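Local coordinates for protein salmonella plasmid virulence: SpvB (Salmonella typhimurium, PDB 6P0X) that probably transfers ADP-ribose from NAD(+) to an arginine of host actin as a full-length toxin of which this chain is the N-terminal domain, at residues A[45-49]-A[319-323]; A[99-104]-A[224-229]; A[156-160]-A[277-281]; A[251-255]-A[326-330]. All coordinates share one frame; numbering follows the deposited sequence.

Contact 1 of 4, residues A[45-49]-A[319-323]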
loop_
_atom_site.group_PDB
_atom_site.type_symbol
_atom_site.label_atom_id
_atom_site.label_comp_id
_atom_site.label_asym_id
_atom_site.label_seq_id
_atom_site.Cartn_x
_atom_site.Cartn_y
_atom_site.Cartn_z
ATOM N N PHE A 45 9.838 7.238 -6.145
ATOM C CA PHE A 45 10.754 8.210 -5.561
ATOM C C PHE A 45 12.037 8.333 -6.369
ATOM O O PHE A 45 13.061 8.786 -5.843
ATOM C CB PHE A 45 11.067 7.842 -4.109
ATOM C CG PHE A 45 9.872 7.897 -3.203
ATOM C CD1 PHE A 45 9.504 9.083 -2.586
ATOM C CD2 PHE A 45 9.110 6.765 -2.973
ATOM C CE1 PHE A 45 8.402 9.136 -1.750
ATOM C CE2 PHE A 45 8.005 6.811 -2.140
ATOM C CZ PHE A 45 7.649 8.003 -1.530
ATOM N N GLY A 46 12.003 7.944 -7.640
ATOM C CA GLY A 46 13.187 7.987 -8.464
ATOM C C GLY A 46 14.110 6.814 -8.191
ATOM O O GLY A 46 13.777 5.860 -7.479
ATOM N N VAL A 47 15.303 6.903 -8.775
ATOM C CA VAL A 47 16.273 5.820 -8.675
ATOM C C VAL A 47 16.842 5.765 -7.263
ATOM O O VAL A 47 17.211 6.793 -6.684
ATOM C CB VAL A 47 17.380 6.006 -9.723
ATOM C CG1 VAL A 47 18.503 5.002 -9.510
ATOM C CG2 VAL A 47 16.797 5.863 -11.119
ATOM N N GLY A 48 16.909 4.557 -6.701
ATOM C CA GLY A 48 17.601 4.307 -5.455
ATOM C C GLY A 48 16.774 4.480 -4.193
ATOM O O GLY A 48 17.084 3.855 -3.175
ATOM N N TRP A 49 15.745 5.318 -4.223
ATOM C CA TRP A 49 14.921 5.562 -3.049
ATOM C C TRP A 49 13.630 4.759 -3.122
ATOM O O TRP A 49 13.078 4.533 -4.202
ATOM C CB TRP A 49 14.588 7.050 -2.904
ATOM C CG TRP A 49 15.735 7.893 -2.458
ATOM C CD1 TRP A 49 16.616 8.567 -3.251
ATOM C CD2 TRP A 49 16.120 8.166 -1.105
ATOM N NE1 TRP A 49 17.530 9.241 -2.477
ATOM C CE2 TRP A 49 17.248 9.011 -1.155
ATOM C CE3 TRP A 49 15.623 7.778 0.142
ATOM C CZ2 TRP A 49 17.885 9.475 -0.006
ATOM C CZ3 TRP A 49 16.259 8.237 1.285
ATOM C CH2 TRP A 49 17.377 9.078 1.201
ATOM N N LEU A 319 16.680 9.616 -16.189
ATOM C CA LEU A 319 16.452 9.159 -14.826
ATOM C C LEU A 319 16.079 10.354 -13.963
ATOM O O LEU A 319 16.531 11.478 -14.195
ATOM C CB LEU A 319 17.686 8.470 -14.225
ATOM C CG LEU A 319 18.536 9.367 -13.307
ATOM C CD1 LEU A 319 18.772 8.723 -11.951
ATOM C CD2 LEU A 319 19.856 9.760 -13.948
ATOM N N THR A 320 15.225 10.105 -12.983
ATOM C CA THR A 320 14.926 11.080 -11.947
ATOM C C THR A 320 15.635 10.667 -10.666
ATOM O O THR A 320 15.515 9.517 -10.230
ATOM C CB THR A 320 13.421 11.194 -11.717
ATOM O OG1 THR A 320 12.810 11.754 -12.886
ATOM C CG2 THR A 320 13.147 12.095 -10.535
ATOM N N GLN A 321 16.370 11.601 -10.068
ATOM C CA GLN A 321 17.127 11.339 -8.851
ATOM C C GLN A 321 16.754 12.367 -7.794
ATOM O O GLN A 321 16.748 13.572 -8.069
ATOM C CB GLN A 321 18.635 11.391 -9.118
ATOM C CG GLN A 321 19.489 10.974 -7.931
ATOM C CD GLN A 321 19.423 9.484 -7.665
ATOM O OE1 GLN A 321 19.480 8.677 -8.592
ATOM N NE2 GLN A 321 19.296 9.111 -6.397
ATOM N N LEU A 322 16.460 11.892 -6.587
ATOM C CA LEU A 322 16.183 12.799 -5.483
ATOM C C LEU A 322 17.452 13.553 -5.115
ATOM O O LEU A 322 18.513 12.950 -4.925
ATOM C CB LEU A 322 15.660 12.033 -4.269
ATOM C CG LEU A 322 15.429 12.901 -3.029
ATOM C CD1 LEU A 322 14.059 13.559 -3.099
ATOM C CD2 LEU A 322 15.585 12.100 -1.742
ATOM N N CYS A 323 17.350 14.869 -5.018
ATOM C CA CYS A 323 18.513 15.678 -4.698
ATOM C C CYS A 323 18.403 16.415 -3.375
ATOM O O CYS A 323 19.440 16.732 -2.783
ATOM C CB CYS A 323 18.796 16.686 -5.827
ATOM S SG CYS A 323 17.495 17.899 -6.117
HETATM O O HOH W 1 15.724 9.285 -6.618
HETATM O O HOH W 2 19.695 10.629 -4.287
#

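Contact 2 of 4, residues A[99-104]-A[224-229]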
loop_
_atom_site.group_PDB
_atom_site.type_symbol
_atom_site.label_atom_id
_atom_site.label_comp_id
_atom_site.label_asym_id
_atom_site.label_seq_id
_atom_site.Cartn_x
_atom_site.Cartn_y
_atom_site.Cartn_z
ATOM N N TYR A 99 -15.761 -14.110 10.758
ATOM C CA TYR A 99 -14.541 -13.842 11.513
ATOM C C TYR A 99 -14.941 -13.107 12.783
ATOM O O TYR A 99 -15.430 -11.974 12.721
ATOM C CB TYR A 99 -13.531 -13.029 10.705
ATOM C CG TYR A 99 -12.139 -13.088 11.288
ATOM C CD1 TYR A 99 -11.717 -12.167 12.242
ATOM C CD2 TYR A 99 -11.251 -14.081 10.902
ATOM C CE1 TYR A 99 -10.444 -12.230 12.781
ATOM C CE2 TYR A 99 -9.981 -14.152 11.435
ATOM C CZ TYR A 99 -9.582 -13.226 12.372
ATOM O OH TYR A 99 -8.312 -13.309 12.895
ATOM N N GLY A 100 -14.723 -13.747 13.925
ATOM C CA GLY A 100 -15.160 -13.178 15.185
ATOM C C GLY A 100 -16.665 -13.010 15.185
ATOM O O GLY A 100 -17.420 -13.972 15.005
ATOM N N ASP A 101 -17.113 -11.767 15.351
ATOM C CA ASP A 101 -18.530 -11.439 15.428
ATOM C C ASP A 101 -19.112 -10.985 14.096
ATOM O O ASP A 101 -20.297 -10.647 14.036
ATOM C CB ASP A 101 -18.763 -10.361 16.492
ATOM C CG ASP A 101 -18.480 -10.861 17.896
ATOM O OD1 ASP A 101 -18.576 -12.087 18.120
ATOM O OD2 ASP A 101 -18.167 -10.032 18.774
ATOM N N VAL A 102 -18.314 -10.966 13.035
ATOM C CA VAL A 102 -18.747 -10.490 11.727
ATOM C C VAL A 102 -19.023 -11.707 10.856
ATOM O O VAL A 102 -18.125 -12.523 10.620
ATOM C CB VAL A 102 -17.688 -9.584 11.081
ATOM C CG1 VAL A 102 -18.174 -9.070 9.734
ATOM C CG2 VAL A 102 -17.342 -8.430 12.006
ATOM N N SER A 103 -20.258 -11.829 10.378
ATOM C CA SER A 103 -20.636 -12.890 9.455
ATOM C C SER A 103 -20.696 -12.334 8.036
ATOM O O SER A 103 -21.152 -11.208 7.820
ATOM C CB SER A 103 -21.985 -13.498 9.844
ATOM O OG SER A 103 -23.051 -12.709 9.355
ATOM N N PHE A 104 -20.246 -13.130 7.077
ATOM C CA PHE A 104 -20.039 -12.624 5.732
ATOM C C PHE A 104 -21.193 -12.996 4.815
ATOM O O PHE A 104 -21.898 -13.983 5.046
ATOM C CB PHE A 104 -18.733 -13.170 5.142
ATOM C CG PHE A 104 -17.528 -12.947 6.008
ATOM C CD1 PHE A 104 -17.125 -11.662 6.338
ATOM C CD2 PHE A 104 -16.757 -14.017 6.436
ATOM C CE1 PHE A 104 -16.006 -11.452 7.123
ATOM C CE2 PHE A 104 -15.632 -13.812 7.213
ATOM C CZ PHE A 104 -15.256 -12.529 7.559
ATOM N N ASP A 224 -12.987 -5.200 15.684
ATOM C CA ASP A 224 -13.025 -5.837 14.376
ATOM C C ASP A 224 -12.434 -4.925 13.310
ATOM O O ASP A 224 -12.596 -3.702 13.360
ATOM C CB ASP A 224 -14.462 -6.196 13.991
ATOM C CG ASP A 224 -15.131 -7.108 15.000
ATOM O OD1 ASP A 224 -14.482 -8.066 15.471
ATOM O OD2 ASP A 224 -16.314 -6.865 15.317
ATOM N N LEU A 225 -11.756 -5.531 12.341
ATOM C CA LEU A 225 -11.278 -4.776 11.190
ATOM C C LEU A 225 -12.467 -4.191 10.439
ATOM O O LEU A 225 -13.432 -4.900 10.139
ATOM C CB LEU A 225 -10.456 -5.677 10.267
ATOM C CG LEU A 225 -9.090 -6.155 10.767
ATOM C CD1 LEU A 225 -8.700 -7.445 10.074
ATOM C CD2 LEU A 225 -8.036 -5.087 10.519
ATOM N N TYR A 226 -12.397 -2.890 10.142
ATOM C CA TYR A 226 -13.500 -2.232 9.446
ATOM C C TYR A 226 -13.765 -2.873 8.090
ATOM O O TYR A 226 -14.920 -2.986 7.663
ATOM C CB TYR A 226 -13.208 -0.743 9.267
ATOM C CG TYR A 226 -12.898 0.016 10.538
ATOM C CD1 TYR A 226 -13.801 0.046 11.596
ATOM C CD2 TYR A 226 -11.713 0.729 10.666
ATOM C CE1 TYR A 226 -13.521 0.752 12.756
ATOM C CE2 TYR A 226 -11.426 1.440 11.816
ATOM C CZ TYR A 226 -12.329 1.448 12.858
ATOM O OH TYR A 226 -12.037 2.155 14.002
ATOM N N LEU A 227 -12.710 -3.306 7.400
ATOM C CA LEU A 227 -12.868 -3.808 6.042
ATOM C C LEU A 227 -13.547 -5.169 5.988
ATOM O O LEU A 227 -13.848 -5.643 4.887
ATOM C CB LEU A 227 -11.504 -3.870 5.349
ATOM C CG LEU A 227 -10.858 -2.507 5.100
ATOM C CD1 LEU A 227 -9.475 -2.662 4.488
ATOM C CD2 LEU A 227 -11.748 -1.638 4.220
ATOM N N TRP A 228 -13.793 -5.806 7.137
ATOM C CA TRP A 228 -14.664 -6.977 7.151
ATOM C C TRP A 228 -16.071 -6.609 6.694
ATOM O O TRP A 228 -16.722 -7.376 5.975
ATOM C CB TRP A 228 -14.731 -7.588 8.554
ATOM C CG TRP A 228 -13.531 -8.374 9.022
ATOM C CD1 TRP A 228 -12.919 -8.268 10.237
ATOM C CD2 TRP A 228 -12.827 -9.403 8.310
ATOM N NE1 TRP A 228 -11.874 -9.152 10.323
ATOM C CE2 TRP A 228 -11.794 -9.861 9.154
ATOM C CE3 TRP A 228 -12.962 -9.975 7.039
ATOM C CZ2 TRP A 228 -10.903 -10.863 8.772
ATOM C CZ3 TRP A 228 -12.076 -10.972 6.663
ATOM C CH2 TRP A 228 -11.061 -11.406 7.528
ATOM N N THR A 229 -16.547 -5.431 7.094
ATOM C CA THR A 229 -17.931 -5.019 6.893
ATOM C C THR A 229 -18.134 -4.226 5.606
ATOM O O THR A 229 -19.050 -4.521 4.832
ATOM C CB THR A 229 -18.396 -4.189 8.091
ATOM O OG1 THR A 229 -18.399 -5.010 9.264
ATOM C CG2 THR A 229 -19.790 -3.634 7.854
#

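Contact 3 of 4, residues A[156-160]-A[277-281]. With GOL (glycerol), chain H.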
loop_
_atom_site.group_PDB
_atom_site.type_symbol
_atom_site.label_atom_id
_atom_site.label_comp_id
_atom_site.label_asym_id
_atom_site.label_seq_id
_atom_site.Cartn_x
_atom_site.Cartn_y
_atom_site.Cartn_z
ATOM N N ARG A 156 -4.915 -3.688 -4.592
ATOM C CA ARG A 156 -4.392 -4.842 -5.312
ATOM C C ARG A 156 -3.731 -4.381 -6.601
ATOM O O ARG A 156 -4.330 -3.626 -7.375
ATOM C CB ARG A 156 -5.501 -5.839 -5.643
ATOM C CG ARG A 156 -5.800 -6.849 -4.565
ATOM C CD ARG A 156 -6.932 -7.755 -5.015
ATOM N NE ARG A 156 -7.952 -7.862 -3.982
ATOM C CZ ARG A 156 -9.255 -7.950 -4.217
ATOM N NH1 ARG A 156 -9.711 -7.943 -5.461
ATOM N NH2 ARG A 156 -10.102 -8.044 -3.202
ATOM N N LEU A 157 -2.515 -4.859 -6.839
ATOM C CA LEU A 157 -1.819 -4.642 -8.103
ATOM C C LEU A 157 -2.208 -5.808 -9.004
ATOM O O LEU A 157 -1.730 -6.927 -8.818
ATOM C CB LEU A 157 -0.313 -4.570 -7.875
ATOM C CG LEU A 157 0.554 -3.772 -8.847
ATOM C CD1 LEU A 157 0.204 -2.313 -8.763
ATOM C CD2 LEU A 157 2.024 -3.971 -8.529
ATOM N N SER A 158 -3.094 -5.558 -9.969
ATOM C CA SER A 158 -3.710 -6.627 -10.742
ATOM C C SER A 158 -3.646 -6.338 -12.237
ATOM O O SER A 158 -3.536 -5.186 -12.669
ATOM C CB SER A 158 -5.170 -6.833 -10.325
ATOM O OG SER A 158 -5.276 -6.958 -8.919
ATOM N N ASP A 159 -3.730 -7.412 -13.018
ATOM C CA ASP A 159 -3.813 -7.322 -14.469
ATOM C C ASP A 159 -5.018 -6.472 -14.859
ATOM O O ASP A 159 -6.151 -6.812 -14.486
ATOM C CB ASP A 159 -3.926 -8.725 -15.074
ATOM C CG ASP A 159 -3.922 -8.730 -16.608
ATOM O OD1 ASP A 159 -4.074 -7.670 -17.251
ATOM O OD2 ASP A 159 -3.765 -9.826 -17.179
ATOM N N PRO A 160 -4.828 -5.375 -15.596
ATOM C CA PRO A 160 -5.982 -4.550 -15.989
ATOM C C PRO A 160 -7.003 -5.300 -16.825
ATOM O O PRO A 160 -8.185 -4.938 -16.807
ATOM C CB PRO A 160 -5.333 -3.398 -16.769
ATOM C CG PRO A 160 -3.939 -3.323 -16.212
ATOM C CD PRO A 160 -3.550 -4.758 -15.989
ATOM N N GLY A 277 3.615 -10.474 -15.951
ATOM C CA GLY A 277 2.788 -10.940 -17.044
ATOM C C GLY A 277 1.827 -9.918 -17.604
ATOM O O GLY A 277 1.050 -10.257 -18.506
ATOM N N PHE A 278 1.831 -8.696 -17.077
ATOM C CA PHE A 278 1.050 -7.598 -17.626
ATOM C C PHE A 278 1.828 -6.310 -17.401
ATOM O O PHE A 278 2.752 -6.258 -16.584
ATOM C CB PHE A 278 -0.353 -7.524 -17.003
ATOM C CG PHE A 278 -0.353 -7.463 -15.497
ATOM C CD1 PHE A 278 -0.299 -6.247 -14.833
ATOM C CD2 PHE A 278 -0.424 -8.626 -14.744
ATOM C CE1 PHE A 278 -0.303 -6.190 -13.445
ATOM C CE2 PHE A 278 -0.433 -8.578 -13.355
ATOM C CZ PHE A 278 -0.372 -7.356 -12.706
ATOM N N GLU A 279 1.442 -5.266 -18.127
ATOM C CA GLU A 279 2.165 -4.004 -18.071
ATOM C C GLU A 279 1.818 -3.247 -16.797
ATOM O O GLU A 279 0.650 -3.156 -16.403
ATOM C CB GLU A 279 1.850 -3.145 -19.301
ATOM C CG GLU A 279 2.493 -1.757 -19.288
ATOM C CD GLU A 279 2.544 -1.100 -20.667
ATOM O OE1 GLU A 279 3.298 -0.112 -20.834
ATOM O OE2 GLU A 279 1.818 -1.553 -21.580
ATOM N N ILE A 280 2.847 -2.716 -16.144
ATOM C CA ILE A 280 2.696 -1.819 -15.005
ATOM C C ILE A 280 3.510 -0.578 -15.339
ATOM O O ILE A 280 4.742 -0.608 -15.282
ATOM C CB ILE A 280 3.165 -2.452 -13.692
ATOM C CG1 ILE A 280 2.380 -3.734 -13.406
ATOM C CG2 ILE A 280 3.028 -1.464 -12.547
ATOM C CD1 ILE A 280 2.791 -4.412 -12.111
ATOM N N ARG A 281 2.836 0.507 -15.703
ATOM C CA ARG A 281 3.503 1.730 -16.129
ATOM C C ARG A 281 3.453 2.759 -15.008
ATOM O O ARG A 281 2.439 2.888 -14.316
ATOM C CB ARG A 281 2.848 2.288 -17.395
ATOM C CG ARG A 281 3.580 3.458 -18.027
ATOM C CD ARG A 281 3.360 3.484 -19.536
ATOM N NE ARG A 281 4.155 4.510 -20.210
ATOM C CZ ARG A 281 5.442 4.381 -20.522
ATOM N NH1 ARG A 281 6.099 3.269 -20.211
ATOM N NH2 ARG A 281 6.077 5.367 -21.142
HETATM C C1 GOL H . -2.322 -13.350 -18.380
HETATM O O1 GOL H . -1.734 -13.694 -19.603
HETATM C C2 GOL H . -1.182 -13.204 -17.327
HETATM O O2 GOL H . 0.082 -13.195 -17.901
HETATM C C3 GOL H . -1.485 -11.883 -16.579
HETATM O O3 GOL H . -2.778 -11.986 -16.060
#

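Contact 4 of 4, residues A[251-255]-A[326-330]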
loop_
_atom_site.group_PDB
_atom_site.type_symbol
_atom_site.label_atom_id
_atom_site.label_comp_id
_atom_site.label_asym_id
_atom_site.label_seq_id
_atom_site.Cartn_x
_atom_site.Cartn_y
_atom_site.Cartn_z
ATOM N N ASP A 251 5.153 24.366 -4.616
ATOM C CA ASP A 251 5.726 25.662 -4.275
ATOM C C ASP A 251 5.954 25.720 -2.769
ATOM O O ASP A 251 4.997 25.547 -2.002
ATOM C CB ASP A 251 4.789 26.785 -4.730
ATOM C CG ASP A 251 5.419 28.174 -4.629
ATOM O OD1 ASP A 251 6.381 28.361 -3.855
ATOM O OD2 ASP A 251 4.935 29.091 -5.327
ATOM N N PRO A 252 7.187 25.936 -2.300
ATOM C CA PRO A 252 7.407 26.023 -0.848
ATOM C C PRO A 252 6.746 27.234 -0.213
ATOM O O PRO A 252 6.587 27.256 1.013
ATOM C CB PRO A 252 8.935 26.088 -0.724
ATOM C CG PRO A 252 9.397 26.619 -2.039
ATOM C CD PRO A 252 8.443 26.062 -3.059
ATOM N N GLN A 253 6.363 28.239 -1.002
ATOM C CA GLN A 253 5.709 29.418 -0.445
ATOM C C GLN A 253 4.220 29.193 -0.206
ATOM O O GLN A 253 3.646 29.799 0.704
ATOM C CB GLN A 253 5.899 30.617 -1.378
ATOM C CG GLN A 253 7.346 30.934 -1.715
ATOM C CD GLN A 253 7.483 32.127 -2.649
ATOM O OE1 GLN A 253 6.594 32.976 -2.726
ATOM N NE2 GLN A 253 8.599 32.193 -3.365
ATOM N N VAL A 254 3.583 28.336 -0.994
ATOM C CA VAL A 254 2.145 28.099 -0.912
ATOM C C VAL A 254 1.914 26.798 -0.146
ATOM O O VAL A 254 2.395 25.743 -0.589
ATOM C CB VAL A 254 1.506 28.038 -2.308
ATOM C CG1 VAL A 254 -0.004 27.892 -2.197
ATOM C CG2 VAL A 254 1.870 29.282 -3.107
ATOM N N PRO A 255 1.203 26.823 0.978
ATOM C CA PRO A 255 0.921 25.582 1.712
ATOM C C PRO A 255 -0.067 24.710 0.958
ATOM O O PRO A 255 -1.021 25.217 0.349
ATOM C CB PRO A 255 0.323 26.086 3.032
ATOM C CG PRO A 255 -0.302 27.389 2.672
ATOM C CD PRO A 255 0.604 27.999 1.632
ATOM N N ARG A 326 13.443 18.591 2.776
ATOM C CA ARG A 326 13.357 19.365 4.015
ATOM C C ARG A 326 11.913 19.418 4.490
ATOM O O ARG A 326 10.982 19.268 3.699
ATOM C CB ARG A 326 13.911 20.782 3.838
ATOM C CG ARG A 326 13.628 21.374 2.480
ATOM C CD ARG A 326 12.847 22.657 2.581
ATOM N NE ARG A 326 12.605 23.222 1.259
ATOM C CZ ARG A 326 12.257 24.484 1.037
ATOM N NH1 ARG A 326 12.115 25.324 2.053
ATOM N NH2 ARG A 326 12.060 24.909 -0.204
ATOM N N THR A 327 11.733 19.649 5.792
ATOM C CA THR A 327 10.405 19.677 6.400
ATOM C C THR A 327 10.060 21.114 6.772
ATOM O O THR A 327 10.686 21.705 7.660
ATOM C CB THR A 327 10.328 18.770 7.626
ATOM O OG1 THR A 327 11.338 19.150 8.568
ATOM C CG2 THR A 327 10.512 17.317 7.228
ATOM N N LEU A 328 9.059 21.661 6.093
ATOM C CA LEU A 328 8.535 22.992 6.345
ATOM C C LEU A 328 7.333 22.959 7.285
ATOM O O LEU A 328 6.585 21.973 7.354
ATOM C CB LEU A 328 8.132 23.671 5.032
ATOM C CG LEU A 328 9.155 23.792 3.897
ATOM C CD1 LEU A 328 9.120 22.560 3.005
ATOM C CD2 LEU A 328 8.934 25.057 3.070
ATOM N N ALA A 329 7.179 24.055 8.032
ATOM C CA ALA A 329 6.027 24.336 8.877
ATOM C C ALA A 329 5.478 25.706 8.494
ATOM O O ALA A 329 6.236 26.608 8.129
ATOM C CB ALA A 329 6.381 24.305 10.368
ATOM N N TYR A 330 4.155 25.875 8.589
ATOM C CA TYR A 330 3.479 27.117 8.190
ATOM C C TYR A 330 2.644 27.593 9.382
ATOM O O TYR A 330 1.446 27.328 9.469
ATOM C CB TYR A 330 2.596 26.890 6.960
ATOM C CG TYR A 330 3.356 26.503 5.714
ATOM C CD1 TYR A 330 3.767 25.192 5.514
ATOM C CD2 TYR A 330 3.629 27.436 4.720
ATOM C CE1 TYR A 330 4.457 24.823 4.379
ATOM C CE2 TYR A 330 4.315 27.075 3.575
ATOM C CZ TYR A 330 4.729 25.768 3.408
ATOM O OH TYR A 330 5.415 25.402 2.268
#

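Contact 1 of 4, residues A[45-49]-A[319-323]
Val47 and Thr320 are joined by a direct backbone hydrogen bond between loop 45-49 and segment 319-323: Val47 N donates to Thr320 O at 3.0 Å, with an N-H...O angle of 165°. The approach is close because Gly46 carries no side chain, and Gly46 CA lies 3.3 Å from the same Thr320 O. Beside this bond the apolar branches meet, Val47 CG2 touching Leu319 CD1 at 3.6 Å. A second packed spot lies at Trp49. With CG of Leu322 anti to the backbone N (chi1 176°), CD2 is carried over one indole face, 3.7 Å from the centroid of the five-membered ring, a CH-pi contact. The loop leading into strand 49-50 is thus fastened to strand 321-328, which runs antiparallel to strand 304-314. Elsewhere the link between the two segments runs largely through two bridging waters. One water donates to Phe45 O and Val47 O and accepts from Leu322 N at 2.7 Å. The other sits in the indole plane at its edge, accepts from Trp49 NE1 at 3.1 Å and from Gln321 NE2, and donates to Leu322 O. Gln321 bends at chi2 to bring NE2 back to Val47 O at 3.1 Å, but this direct bond is weak, its N-H...O angle being 121°.

Contact 2 of 4, residues A[99-104]-A[224-229]
Trp228 meets three side chains of segment 99-104, namely Tyr99, Val102 and Phe104, and it can be followed outward atom by atom. CB comes first, 3.9 Å from Val102 CG1. CG of Trp228 stands anti to the carbonyl carbon (chi1 -75°), which sends the indole toward segment 99-104. On the pyrrole side, NE1 lies 3.6 Å from Tyr99 CD1. Farther along, CE3 approaches Phe104 CE1 at 3.4 Å and CZ3 approaches Phe104 CZ at 3.7 Å. CZ2 lies over a face of the Tyr99 ring, 3.6 Å from Tyr99 CG. Tyr99 and Phe104 therefore share one face of the indole. The residues that receive the indole belong to a beta hairpin: strands 98-99 and 102-104 are joined by a type II' turn from Tyr99 to Val102, closed by Val102 N to Tyr99 O. The resulting aromatic cluster is not uniform. Tyr99 makes an offset stack with the six-membered ring of Trp228, centroids 4.9 Å apart and planes at 26°. The Phe104 ring is instead inclined at 46° to that six-membered ring of Trp228. Trp127, Phe136 and Leu138 also pack against Trp228. At the outer margin, Val102 CG2 lies 3.8 Å from Asp224 OD2, the two side chains passing in opposite directions.

Contact 3 of 4, residues A[156-160]-A[277-281]
Phe278 and Asp159 supply the main interaction, and it is of CH-pi type. Asp159 CA sits almost centrally over one face of the phenyl ring, 3.5 Å from its centroid and only 6° off the ring normal. Phe278 CG takes the crowded position between its own backbone N and carbonyl carbon (chi1 54°), which sends the ring toward segment 156-160. The ring then lies against main chain as much as side chain: its CZ is 3.4 Å from Asp159 N. The Asp159 carboxylate runs past the phenyl group in the opposite direction, the two planes only 11° apart.

Apolar contacts flank this pair. Pro160 CD touches Phe278 CD1 at 3.8 Å, and beyond the other end of the ring Leu157 CD2 meets Ile280 CD1 at 3.7 Å. Leu157 and Ile280 also touch a bound acrylic acid molecule, which places this apolar pair beside that ligand.

The polar link is indirect. A glycerol, probably from the crystallisation liquor, donates from O3 to Asp159 OD2 at 2.6 Å and from O2 to Gly277 O at 3.2 Å, and it is also hydrogen-bonded to His165 ND1. The other carboxylate oxygen, Asp159 OD1, accepts from Gln161 N and so has a partner of its own.

Strand 156-159 pairs antiparallel with strand 165-175, Leu157 bonding through its backbone to Ala167 and Gln168. Strand 280-282 pairs with 271-273 in a separate two-stranded sheet, so Phe278, in the loop just before it, rests that small sheet against the larger strand assembly.

Contact 4 of 4, residues A[251-255]-A[326-330]
Tyr330 reaches Pro252 because its CG stands anti to the carbonyl carbon (chi1 -64°), directing the phenol toward loop 251-255, while Arg326, bent at chi2, brings its guanidinium to the same proline. The loop is shaped by an Asx turn: Asp251 OD1 accepts from Gln253 N at 2.9 Å, with an N-H...O angle of 164°, and Val254 N bonds back to Asp251 O. Within this turn Pro252 O faces the tyrosine. Tyr330 OH donates to it at a short 2.5 Å, approaching from above the carbonyl plane by 43° and not along a lone pair. Arg308 NH1, on strand 304-314, also bonds Tyr330 OH and Asp251 O, so the hydroxyl and the turn share one cationic partner, which would probably polarise the phenol. Around the proline ring, Arg326 NH2 lies 3.4 Å from Pro252 CB, and Leu328 CD2 lies 3.9 Å from that same atom. The contact is at the surface, where the end of strand 321-328 and the residues after it meet a loop that precedes strand 271-273. Pro255 completes the grip on the aromatic group: its CB sits over the centre of one Tyr330 face, 4.0 Å from the ring centroid.

Contacts 1 and 4 share strand 321-328, meeting its start and its end, with centres 21 Å apart; their segments alternate along the chain. Through this strand, paired with 304-314, the late part of the chain holds both an early loop (45-49) and a later one (251-255). Contacts 2 and 3 are both nested inside the long loop closed by contact 1. They too interleave, with centres 29 Å apart. Contacts 1 and 2 lie on opposite sides of the chain's centre, 40 Å between their centres, and contact 2 closes before contact 4 opens. The predominantly antiparallel beta domain is therefore tied at widely separated places by segments distant in sequence.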